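Long-range contacts in benzyl alcohol dehydrogenase (Acinetobacter calcoaceticus, PDB 1F8F), which catalyses the NAD-dependent oxidation of benzyl alcohol, probably to benzaldehyde, as a zinc-containing medium-chain alcohol dehydrogenase: residues L89-C94 / S109-R114; P105-E110 / E316-P321. All coordinates share one frame; numbering follows the deposited sequence.

Interaction 1 (L89-C94 / S109-R114). With ZN (zinc ion), chain C; SO4 (sulfate ion), chain D.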
ATOM      1  N   LEU A  89      18.170  -5.446 -24.221  1.00 19.11           N
ATOM      2  CA  LEU A  89      19.089  -4.606 -23.489  1.00 20.57           C
ATOM      3  C   LEU A  89      18.305  -3.353 -23.061  1.00 25.23           C
ATOM      4  O   LEU A  89      17.819  -2.574 -23.864  1.00 23.71           O
ATOM      5  CB  LEU A  89      20.152  -4.040 -24.439  1.00 21.93           C
ATOM      6  CG  LEU A  89      20.844  -5.058 -25.338  1.00 21.91           C
ATOM      7  CD1 LEU A  89      22.129  -4.447 -25.933  1.00 23.21           C
ATOM      8  CD2 LEU A  89      21.253  -6.315 -24.549  1.00 23.07           C
ATOM      9  N   SER A  90      18.143  -3.226 -21.770  1.00 22.95           N
ATOM     10  CA  SER A  90      17.378  -2.229 -21.079  1.00 22.36           C
ATOM     11  C   SER A  90      18.301  -1.111 -20.606  1.00 23.25           C
ATOM     12  O   SER A  90      19.487  -1.138 -20.954  1.00 20.76           O
ATOM     13  CB  SER A  90      16.647  -2.869 -19.877  1.00 25.52           C
ATOM     14  OG  SER A  90      15.661  -2.072 -19.272  1.00 26.71           O
ATOM     15  N   TYR A  91      17.814  -0.125 -19.862  1.00 22.00           N
ATOM     16  CA  TYR A  91      18.647   0.953 -19.384  1.00 23.40           C
ATOM     17  C   TYR A  91      19.703   0.451 -18.377  1.00 25.65           C
ATOM     18  O   TYR A  91      19.820  -0.686 -17.989  1.00 27.18           O
ATOM     19  CB  TYR A  91      17.840   2.070 -18.762  1.00 20.32           C
ATOM     20  CG  TYR A  91      16.949   1.620 -17.598  1.00 21.35           C
ATOM     21  CD1 TYR A  91      17.389   1.708 -16.276  1.00 21.10           C
ATOM     22  CD2 TYR A  91      15.655   1.184 -17.831  1.00 18.31           C
ATOM     23  CE1 TYR A  91      16.588   1.285 -15.217  1.00 20.62           C
ATOM     24  CE2 TYR A  91      14.830   0.767 -16.808  1.00 20.24           C
ATOM     25  CZ  TYR A  91      15.296   0.865 -15.505  1.00 20.85           C
ATOM     26  OH  TYR A  91      14.477   0.437 -14.488  1.00 21.52           O
ATOM     27  N   GLY A  92      20.551   1.382 -17.958  1.00 26.02           N
ATOM     28  CA  GLY A  92      21.690   1.285 -17.102  1.00 24.82           C
ATOM     29  C   GLY A  92      21.563   1.676 -15.644  1.00 26.46           C
ATOM     30  O   GLY A  92      21.250   2.779 -15.230  1.00 29.42           O
ATOM     31  N   TYR A  93      21.776   0.653 -14.771  1.00 28.16           N
ATOM     32  CA  TYR A  93      21.712   0.809 -13.319  1.00 27.54           C
ATOM     33  C   TYR A  93      22.859   0.140 -12.567  1.00 29.68           C
ATOM     34  O   TYR A  93      23.490  -0.821 -13.007  1.00 29.22           O
ATOM     35  CB  TYR A  93      20.359   0.419 -12.748  1.00 24.41           C
ATOM     36  CG  TYR A  93      19.946  -1.029 -12.813  1.00 25.16           C
ATOM     37  CD1 TYR A  93      19.595  -1.594 -14.043  1.00 26.21           C
ATOM     38  CD2 TYR A  93      19.884  -1.856 -11.701  1.00 23.73           C
ATOM     39  CE1 TYR A  93      19.205  -2.908 -14.193  1.00 24.63           C
ATOM     40  CE2 TYR A  93      19.489  -3.181 -11.809  1.00 24.51           C
ATOM     41  CZ  TYR A  93      19.163  -3.684 -13.050  1.00 26.15           C
ATOM     42  OH  TYR A  93      18.781  -5.016 -13.159  1.00 26.04           O
ATOM     43  N   CYS A  94      23.178   0.696 -11.390  1.00 28.02           N
ATOM     44  CA  CYS A  94      24.273   0.213 -10.566  1.00 29.13           C
ATOM     45  C   CYS A  94      23.939  -1.031  -9.740  1.00 29.94           C
ATOM     46  O   CYS A  94      24.899  -1.804  -9.695  1.00 26.58           O
ATOM     47  CB  CYS A  94      24.868   1.314  -9.685  1.00 28.39           C
ATOM     48  SG  CYS A  94      24.078   1.435  -8.060  1.00 25.11           S
ATOM     49  N   SER A 109      20.821   6.088  -7.906  1.00 29.94           N
ATOM     50  CA  SER A 109      21.532   7.365  -7.704  1.00 31.93           C
ATOM     51  C   SER A 109      22.627   7.563  -8.750  1.00 33.35           C
ATOM     52  O   SER A 109      23.223   8.632  -8.883  1.00 31.07           O
ATOM     53  CB  SER A 109      21.977   7.496  -6.248  1.00 32.66           C
ATOM     54  OG  SER A 109      22.960   6.507  -5.951  1.00 33.15           O
ATOM     55  N   GLU A 110      22.912   6.582  -9.619  1.00 34.80           N
ATOM     56  CA  GLU A 110      23.853   6.830 -10.714  1.00 37.19           C
ATOM     57  C   GLU A 110      23.058   6.891 -12.012  1.00 38.45           C
ATOM     58  O   GLU A 110      23.690   6.768 -13.053  1.00 36.82           O
ATOM     59  CB  GLU A 110      24.957   5.769 -10.739  1.00 38.67           C
ATOM     60  CG  GLU A 110      25.677   5.486  -9.451  1.00 40.25           C
ATOM     61  CD  GLU A 110      26.936   4.677  -9.325  1.00 43.18           C
ATOM     62  OE1 GLU A 110      27.422   3.825 -10.103  1.00 43.05           O
ATOM     63  OE2 GLU A 110      27.609   4.856  -8.259  1.00 45.14           O
ATOM     64  N   PHE A 111      21.738   7.074 -12.049  1.00 36.30           N
ATOM     65  CA  PHE A 111      21.043   7.109 -13.332  1.00 36.74           C
ATOM     66  C   PHE A 111      21.661   8.082 -14.299  1.00 39.65           C
ATOM     67  O   PHE A 111      22.311   7.506 -15.172  1.00 39.47           O
ATOM     68  CB  PHE A 111      19.520   7.334 -13.236  1.00 34.78           C
ATOM     69  CG  PHE A 111      18.766   6.854 -14.460  1.00 31.29           C
ATOM     70  CD1 PHE A 111      18.670   7.644 -15.592  1.00 29.59           C
ATOM     71  CD2 PHE A 111      18.184   5.590 -14.485  1.00 28.58           C
ATOM     72  CE1 PHE A 111      17.981   7.183 -16.701  1.00 28.20           C
ATOM     73  CE2 PHE A 111      17.515   5.127 -15.573  1.00 25.09           C
ATOM     74  CZ  PHE A 111      17.392   5.929 -16.693  1.00 26.19           C
ATOM     75  N   PHE A 112      21.855   9.364 -14.266  1.00 43.99           N
ATOM     76  CA  PHE A 112      22.436  10.230 -15.272  1.00 49.14           C
ATOM     77  C   PHE A 112      23.856   9.968 -15.719  1.00 48.37           C
ATOM     78  O   PHE A 112      24.349  10.435 -16.760  1.00 51.27           O
ATOM     79  CB  PHE A 112      22.212  11.676 -14.755  1.00 54.42           C
ATOM     80  CG  PHE A 112      22.400  12.700 -15.841  1.00 59.86           C
ATOM     81  CD1 PHE A 112      23.663  13.216 -16.077  1.00 62.62           C
ATOM     82  CD2 PHE A 112      21.344  13.154 -16.618  1.00 62.27           C
ATOM     83  CE1 PHE A 112      23.890  14.152 -17.063  1.00 64.30           C
ATOM     84  CE2 PHE A 112      21.560  14.096 -17.608  1.00 64.43           C
ATOM     85  CZ  PHE A 112      22.839  14.588 -17.837  1.00 64.46           C
ATOM     86  N   GLY A 113      24.597   9.143 -14.996  1.00 45.00           N
ATOM     87  CA  GLY A 113      25.964   8.808 -15.269  1.00 42.15           C
ATOM     88  C   GLY A 113      26.164   7.503 -16.017  1.00 42.86           C
ATOM     89  O   GLY A 113      27.218   7.317 -16.682  1.00 43.41           O
ATOM     90  N   ARG A 114      25.294   6.517 -15.899  1.00 39.98           N
ATOM     91  CA  ARG A 114      25.407   5.234 -16.556  1.00 37.75           C
ATOM     92  C   ARG A 114      24.817   5.223 -17.965  1.00 35.28           C
ATOM     93  O   ARG A 114      25.263   4.378 -18.740  1.00 32.85           O
ATOM     94  CB  ARG A 114      24.767   4.100 -15.723  1.00 37.00           C
ATOM     95  CG  ARG A 114      25.737   3.623 -14.659  1.00 38.58           C
ATOM     96  CD  ARG A 114      25.149   2.823 -13.520  1.00 35.44           C
ATOM     97  NE  ARG A 114      26.128   2.664 -12.434  1.00 36.17           N
ATOM     98  CZ  ARG A 114      27.144   1.821 -12.499  1.00 37.43           C
ATOM     99  NH1 ARG A 114      27.225   1.080 -13.604  1.00 40.07           N
ATOM    100  NH2 ARG A 114      28.077   1.605 -11.585  1.00 36.31           N
TER
HETATM  101 ZN    ZN C 373      21.922   2.168  -8.175  1.00 26.00          ZN
HETATM  102  S   SO4 D 376      31.258  -0.479 -11.871  1.00 70.75           S
HETATM  103  O1  SO4 D 376      32.686  -0.837 -12.179  1.00 71.80           O
HETATM  104  O2  SO4 D 376      31.254   0.627 -10.855  1.00 71.51           O
HETATM  105  O3  SO4 D 376      30.500  -1.673 -11.399  1.00 69.85           O
HETATM  106  O4  SO4 D 376      30.636   0.026 -13.143  1.00 71.28           O
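Glu-110 OE1 is gripped by two nitrogens of Arg-114, and the flat ion pair they form lies against Cys-94. Arg-114 NH2 comes to 2.7 Å from Glu-110 OE1, nearly along the C-O axis, while NE approaches the same oxygen at 2.9 Å on its anti lone pair. Both hydrogen bonds are well short of straight, the better N-H...O angle being 137°, as expected when one oxygen is shared side-on. The carboxylate lies close to the guanidinium plane, which limits the rotation of the arginine head. Cys-94 CA sits over one guanidinium face, offset toward the rim, and Cys-94 CB is 3.3 Å from Arg-114 NE. Arg-114 gets there with its chain extended from CG to NE, CD passing along the backbone between Tyr-93 and Cys-94. Beyond the pair, Arg-114 NH2 reaches a sulfate ion through two weak bonds; Ser-121 and Arg-152 hold that anion too.

Cys-94 SG binds the zinc ion at 2.3 Å, with Cys-97, Cys-100 and Cys-108 completing the four-cysteine site characteristic of many zinc alcohol dehydrogenases, where this metal is structural. Farther along, Tyr-91 CD1 meets Phe-111 CE2 at 3.5 Å, the rings oblique with planes at 47°. Phe-111 CG, anti to the backbone N (chi1 -158°), carries its ring toward the tyrosine.

Glu-110 stands at the N-cap of the short helix 111-114, and its backbone O accepts from Gly-113 N and Arg-114 N. The helix packs against the loop leaving strand 86-89, with strand 148-152 touching Arg-114 through Arg-152 and Tyr-91 reaching Pro-321 of helix 321-333.

Interaction 2 (P105-E110 / E316-P321). With ZN (zinc ion), chain C; NAD (nicotinamide-adenine-dinucleotide), chain F.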
ATOM      1  N   PRO A 105      15.306   0.389  -9.482  1.00 21.19           N
ATOM      2  CA  PRO A 105      16.509   0.672 -10.275  1.00 19.82           C
ATOM      3  C   PRO A 105      16.368   1.884 -11.160  1.00 21.93           C
ATOM      4  O   PRO A 105      17.297   2.649 -11.492  1.00 20.24           O
ATOM      5  CB  PRO A 105      16.746  -0.620 -11.078  1.00 19.18           C
ATOM      6  CG  PRO A 105      15.372  -1.243 -11.159  1.00 21.10           C
ATOM      7  CD  PRO A 105      14.744  -0.960  -9.777  1.00 19.41           C
ATOM      8  N   ALA A 106      15.108   2.160 -11.599  1.00 22.05           N
ATOM      9  CA  ALA A 106      14.921   3.353 -12.435  1.00 23.35           C
ATOM     10  C   ALA A 106      15.372   4.625 -11.693  1.00 25.47           C
ATOM     11  O   ALA A 106      15.605   5.606 -12.403  1.00 22.81           O
ATOM     12  CB  ALA A 106      13.488   3.484 -12.884  1.00 21.52           C
ATOM     13  N   TYR A 107      15.435   4.663 -10.375  1.00 27.32           N
ATOM     14  CA  TYR A 107      15.759   5.783  -9.516  1.00 26.41           C
ATOM     15  C   TYR A 107      17.168   5.727  -8.965  1.00 24.42           C
ATOM     16  O   TYR A 107      17.585   6.479  -8.084  1.00 22.55           O
ATOM     17  CB  TYR A 107      14.609   5.980  -8.447  1.00 23.01           C
ATOM     18  CG  TYR A 107      13.315   6.192  -9.252  1.00 21.91           C
ATOM     19  CD1 TYR A 107      13.112   7.311 -10.049  1.00 21.40           C
ATOM     20  CD2 TYR A 107      12.362   5.194  -9.304  1.00 22.03           C
ATOM     21  CE1 TYR A 107      12.013   7.460 -10.849  1.00 21.80           C
ATOM     22  CE2 TYR A 107      11.198   5.386 -10.036  1.00 22.84           C
ATOM     23  CZ  TYR A 107      11.038   6.495 -10.856  1.00 20.69           C
ATOM     24  OH  TYR A 107       9.844   6.545 -11.559  1.00 23.11           O
ATOM     25  N   CYS A 108      17.962   4.795  -9.465  1.00 23.34           N
ATOM     26  CA  CYS A 108      19.373   4.586  -9.132  1.00 22.74           C
ATOM     27  C   CYS A 108      20.046   5.925  -8.986  1.00 25.33           C
ATOM     28  O   CYS A 108      20.000   6.843  -9.825  1.00 23.53           O
ATOM     29  CB  CYS A 108      20.154   3.761 -10.183  1.00 22.57           C
ATOM     30  SG  CYS A 108      21.922   3.507 -10.093  1.00 21.13           S
ATOM     31  N   SER A 109      20.821   6.088  -7.906  1.00 29.94           N
ATOM     32  CA  SER A 109      21.532   7.365  -7.704  1.00 31.93           C
ATOM     33  C   SER A 109      22.627   7.563  -8.750  1.00 33.35           C
ATOM     34  O   SER A 109      23.223   8.632  -8.883  1.00 31.07           O
ATOM     35  CB  SER A 109      21.977   7.496  -6.248  1.00 32.66           C
ATOM     36  OG  SER A 109      22.960   6.507  -5.951  1.00 33.15           O
ATOM     37  N   GLU A 110      22.912   6.582  -9.619  1.00 34.80           N
ATOM     38  CA  GLU A 110      23.853   6.830 -10.714  1.00 37.19           C
ATOM     39  C   GLU A 110      23.058   6.891 -12.012  1.00 38.45           C
ATOM     40  O   GLU A 110      23.690   6.768 -13.053  1.00 36.82           O
ATOM     41  CB  GLU A 110      24.957   5.769 -10.739  1.00 38.67           C
ATOM     42  CG  GLU A 110      25.677   5.486  -9.451  1.00 40.25           C
ATOM     43  CD  GLU A 110      26.936   4.677  -9.325  1.00 43.18           C
ATOM     44  OE1 GLU A 110      27.422   3.825 -10.103  1.00 43.05           O
ATOM     45  OE2 GLU A 110      27.609   4.856  -8.259  1.00 45.14           O
ATOM     46  N   GLU A 316      11.029   5.256 -16.887  1.00 22.13           N
ATOM     47  CA  GLU A 316      11.007   3.930 -17.432  1.00 20.83           C
ATOM     48  C   GLU A 316       9.965   3.008 -16.822  1.00 21.86           C
ATOM     49  O   GLU A 316      10.111   1.771 -16.831  1.00 21.14           O
ATOM     50  CB  GLU A 316      12.406   3.270 -17.272  1.00 20.94           C
ATOM     51  CG  GLU A 316      13.505   4.075 -17.941  1.00 21.49           C
ATOM     52  CD  GLU A 316      13.647   3.665 -19.422  1.00 23.85           C
ATOM     53  OE1 GLU A 316      13.032   2.685 -19.901  1.00 24.46           O
ATOM     54  OE2 GLU A 316      14.394   4.335 -20.124  1.00 22.99           O
ATOM     55  N   GLY A 317       8.797   3.539 -16.455  1.00 22.28           N
ATOM     56  CA  GLY A 317       7.687   2.742 -15.980  1.00 21.29           C
ATOM     57  C   GLY A 317       7.851   2.276 -14.541  1.00 24.25           C
ATOM     58  O   GLY A 317       6.986   1.490 -14.098  1.00 27.05           O
ATOM     59  N   SER A 318       8.814   2.724 -13.774  1.00 22.54           N
ATOM     60  CA  SER A 318       9.048   2.246 -12.413  1.00 28.44           C
ATOM     61  C   SER A 318       9.142   0.745 -12.193  1.00 30.42           C
ATOM     62  O   SER A 318       8.942   0.360 -11.030  1.00 34.01           O
ATOM     63  CB  SER A 318       7.954   2.825 -11.493  1.00 27.64           C
ATOM     64  OG  SER A 318       7.919   4.246 -11.687  1.00 29.97           O
ATOM     65  N   GLY A 319       9.451  -0.206 -13.090  1.00 30.48           N
ATOM     66  CA  GLY A 319       9.445  -1.570 -12.447  1.00 30.90           C
ATOM     67  C   GLY A 319      10.883  -2.025 -12.202  1.00 27.58           C
ATOM     68  O   GLY A 319      11.821  -1.270 -12.014  1.00 27.38           O
ATOM     69  N   SER A 320      11.013  -3.329 -12.279  1.00 26.99           N
ATOM     70  CA  SER A 320      12.315  -3.992 -12.332  1.00 27.26           C
ATOM     71  C   SER A 320      12.251  -4.724 -13.679  1.00 26.11           C
ATOM     72  O   SER A 320      11.426  -5.606 -13.907  1.00 24.52           O
ATOM     73  CB  SER A 320      12.594  -4.873 -11.135  1.00 28.26           C
ATOM     74  OG  SER A 320      13.469  -5.949 -11.507  1.00 33.19           O
ATOM     75  N   PRO A 321      13.075  -4.299 -14.639  1.00 26.47           N
ATOM     76  CA  PRO A 321      13.062  -4.834 -15.991  1.00 25.82           C
ATOM     77  C   PRO A 321      13.289  -6.339 -16.127  1.00 25.64           C
ATOM     78  O   PRO A 321      12.640  -6.958 -16.996  1.00 23.63           O
ATOM     79  CB  PRO A 321      14.093  -4.027 -16.764  1.00 25.20           C
ATOM     80  CG  PRO A 321      14.305  -2.819 -15.919  1.00 28.42           C
ATOM     81  CD  PRO A 321      13.981  -3.131 -14.496  1.00 25.84           C
TER
HETATM   82 ZN    ZN C 373      21.922   2.168  -8.175  1.00 26.00          ZN
HETATM   83  PA  NAD F 375       6.095  10.032 -30.058  1.00 46.37           P
HETATM   84  O1A NAD F 375       5.952   8.699 -30.726  1.00 44.19           O
HETATM   85  O2A NAD F 375       6.605  11.151 -30.864  1.00 44.45           O
HETATM   86  O5B NAD F 375       4.769  10.399 -29.267  1.00 47.34           O
HETATM   87  C5B NAD F 375       4.320  11.630 -28.650  1.00 50.03           C
HETATM   88  C4B NAD F 375       2.970  12.057 -29.207  1.00 50.64           C
HETATM   89  O4B NAD F 375       2.620  13.369 -28.652  1.00 51.73           O
HETATM   90  C3B NAD F 375       2.857  12.201 -30.735  1.00 50.24           C
HETATM   91  O3B NAD F 375       1.945  11.264 -31.293  1.00 47.30           O
HETATM   92  C2B NAD F 375       2.340  13.615 -30.990  1.00 50.76           C
HETATM   93  O2B NAD F 375       1.319  13.721 -31.991  1.00 49.44           O
HETATM   94  C1B NAD F 375       1.780  13.991 -29.608  1.00 52.24           C
HETATM   95  N9A NAD F 375       1.737  15.423 -29.336  1.00 53.28           N
HETATM   96  C8A NAD F 375       2.749  16.346 -29.407  1.00 54.10           C
HETATM   97  N7A NAD F 375       2.353  17.578 -29.084  1.00 54.32           N
HETATM   98  C5A NAD F 375       1.005  17.431 -28.805  1.00 54.44           C
HETATM   99  C6A NAD F 375       0.011  18.346 -28.411  1.00 54.81           C
HETATM  100  N6A NAD F 375       0.201  19.645 -28.200  1.00 55.88           N
HETATM  101  N1A NAD F 375      -1.238  17.858 -28.199  1.00 54.60           N
HETATM  102  C2A NAD F 375      -1.469  16.523 -28.402  1.00 53.81           C
HETATM  103  N3A NAD F 375      -0.623  15.604 -28.759  1.00 53.41           N
HETATM  104  C4A NAD F 375       0.604  16.119 -28.959  1.00 53.26           C
HETATM  105  O3  NAD F 375       7.098   9.781 -28.797  1.00 46.51           O
HETATM  106  PN  NAD F 375       7.126   8.492 -27.858  1.00 46.55           P
HETATM  107  O1N NAD F 375       5.759   8.024 -27.567  1.00 47.16           O
HETATM  108  O2N NAD F 375       7.984   7.468 -28.472  1.00 47.84           O
HETATM  109  O5D NAD F 375       7.841   9.155 -26.555  1.00 50.15           O
HETATM  110  C5D NAD F 375       7.046   9.947 -25.657  1.00 51.48           C
HETATM  111  C4D NAD F 375       7.815  10.859 -24.771  1.00 53.76           C
HETATM  112  O4D NAD F 375       8.283  10.199 -23.551  1.00 53.56           O
HETATM  113  C3D NAD F 375       8.984  11.712 -25.277  1.00 53.88           C
HETATM  114  O3D NAD F 375       9.047  12.915 -24.487  1.00 54.37           O
HETATM  115  C2D NAD F 375      10.162  10.829 -24.843  1.00 54.07           C
HETATM  116  O2D NAD F 375      11.427  11.471 -24.893  1.00 54.23           O
HETATM  117  C1D NAD F 375       9.661  10.582 -23.411  1.00 53.90           C
HETATM  118  N1N NAD F 375      10.305   9.404 -22.840  1.00 52.71           N
HETATM  119  C2N NAD F 375      10.359   9.359 -21.484  1.00 51.52           C
HETATM  120  C3N NAD F 375      10.909   8.240 -20.889  1.00 49.08           C
HETATM  121  C7N NAD F 375      11.007   8.066 -19.333  1.00 46.25           C
HETATM  122  O7N NAD F 375      11.539   7.056 -18.873  1.00 38.94           O
HETATM  123  N7N NAD F 375      10.464   9.098 -18.594  1.00 44.05           N
HETATM  124  C4N NAD F 375      11.374   7.146 -21.677  1.00 50.33           C
HETATM  125  C5N NAD F 375      10.732   7.108 -22.934  1.00 51.45           C
HETATM  126  C6N NAD F 375      10.194   8.193 -23.594  1.00 52.04           C
HETATM  127  O   HOH W   1      12.293   1.337 -10.765  1.00 17.71           O
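This is a buried contact between two loops, partly polar and partly apolar, joining the zinc-binding lobe of the GroES-like domain to the coenzyme-binding part of the chain just before helix 321-333. Its direct polar link runs from Tyr-107 OH to Ser-318 OG, 3.0 Å apart. Ser-318 OG lies at the edge of the tyrosine ring, near its plane, and Tyr-107 CG stands beside its backbone N (chi1 -58°), which lets the phenol end lean toward the other loop. The stronger partner of Tyr-107 OH is the backbone N of Val-315, and together the two groups fix the hydroxyl.

A water supplies a second bridge: it accepts from Ala-106 N at 3.0 Å and donates to Gly-319 O at 2.9 Å, satisfying both backbone atoms. Beside it Pro-105 lies against the backbone, its CG and CD each 3.7 Å from Gly-319 O. The apolar contact is made by Pro-105 CG, 4.1 Å from CD of Pro-321, with the two proline side chains running in opposing senses.

Each segment also binds a ligand or metal away from the contact. Glu-316 N donates to the carboxamide oxygen O7N of NAD at 2.7 Å and 160°, nearly straight, which probably helps to orient the nicotinamide. Cys-108 SG binds the zinc ion and accepts from Glu-110 N at 3.3 Å.

Around the contact, helix 174-186 meets Ser-318 through Ala-185 and Pro-321 through Gln-176. Gly-308 of the second subunit packs on Tyr-107, and Asn-101 of the third on Ser-320. Pro-321 opens helix 321-333, while Pro-105 lies in a 3-10 turn following helix 98-101.

Overall arrangement
Interactions 1 and 2 have centres about 8 Å apart and meet round the same four-cysteine zinc ion, to which interaction 1 contributes Cys-94 and interaction 2 Cys-108. They share Ser-109 and Glu-110, and pack directly: Phe-111 CD2 lies 3.3 Å from Ala-106 O, and Tyr-93 CD2 lies 3.4 Å from Pro-105 CB. Tyr-91 also touches Glu-316, taking the first contact up to a residue of the NAD pocket. The side chain of Phe-111 is itself about 6 Å from a bound NAD. Together the two contacts lie between the four-cysteine site and the coenzyme, apart from the second zinc ion, held by Cys-44, His-65 and Cys-173.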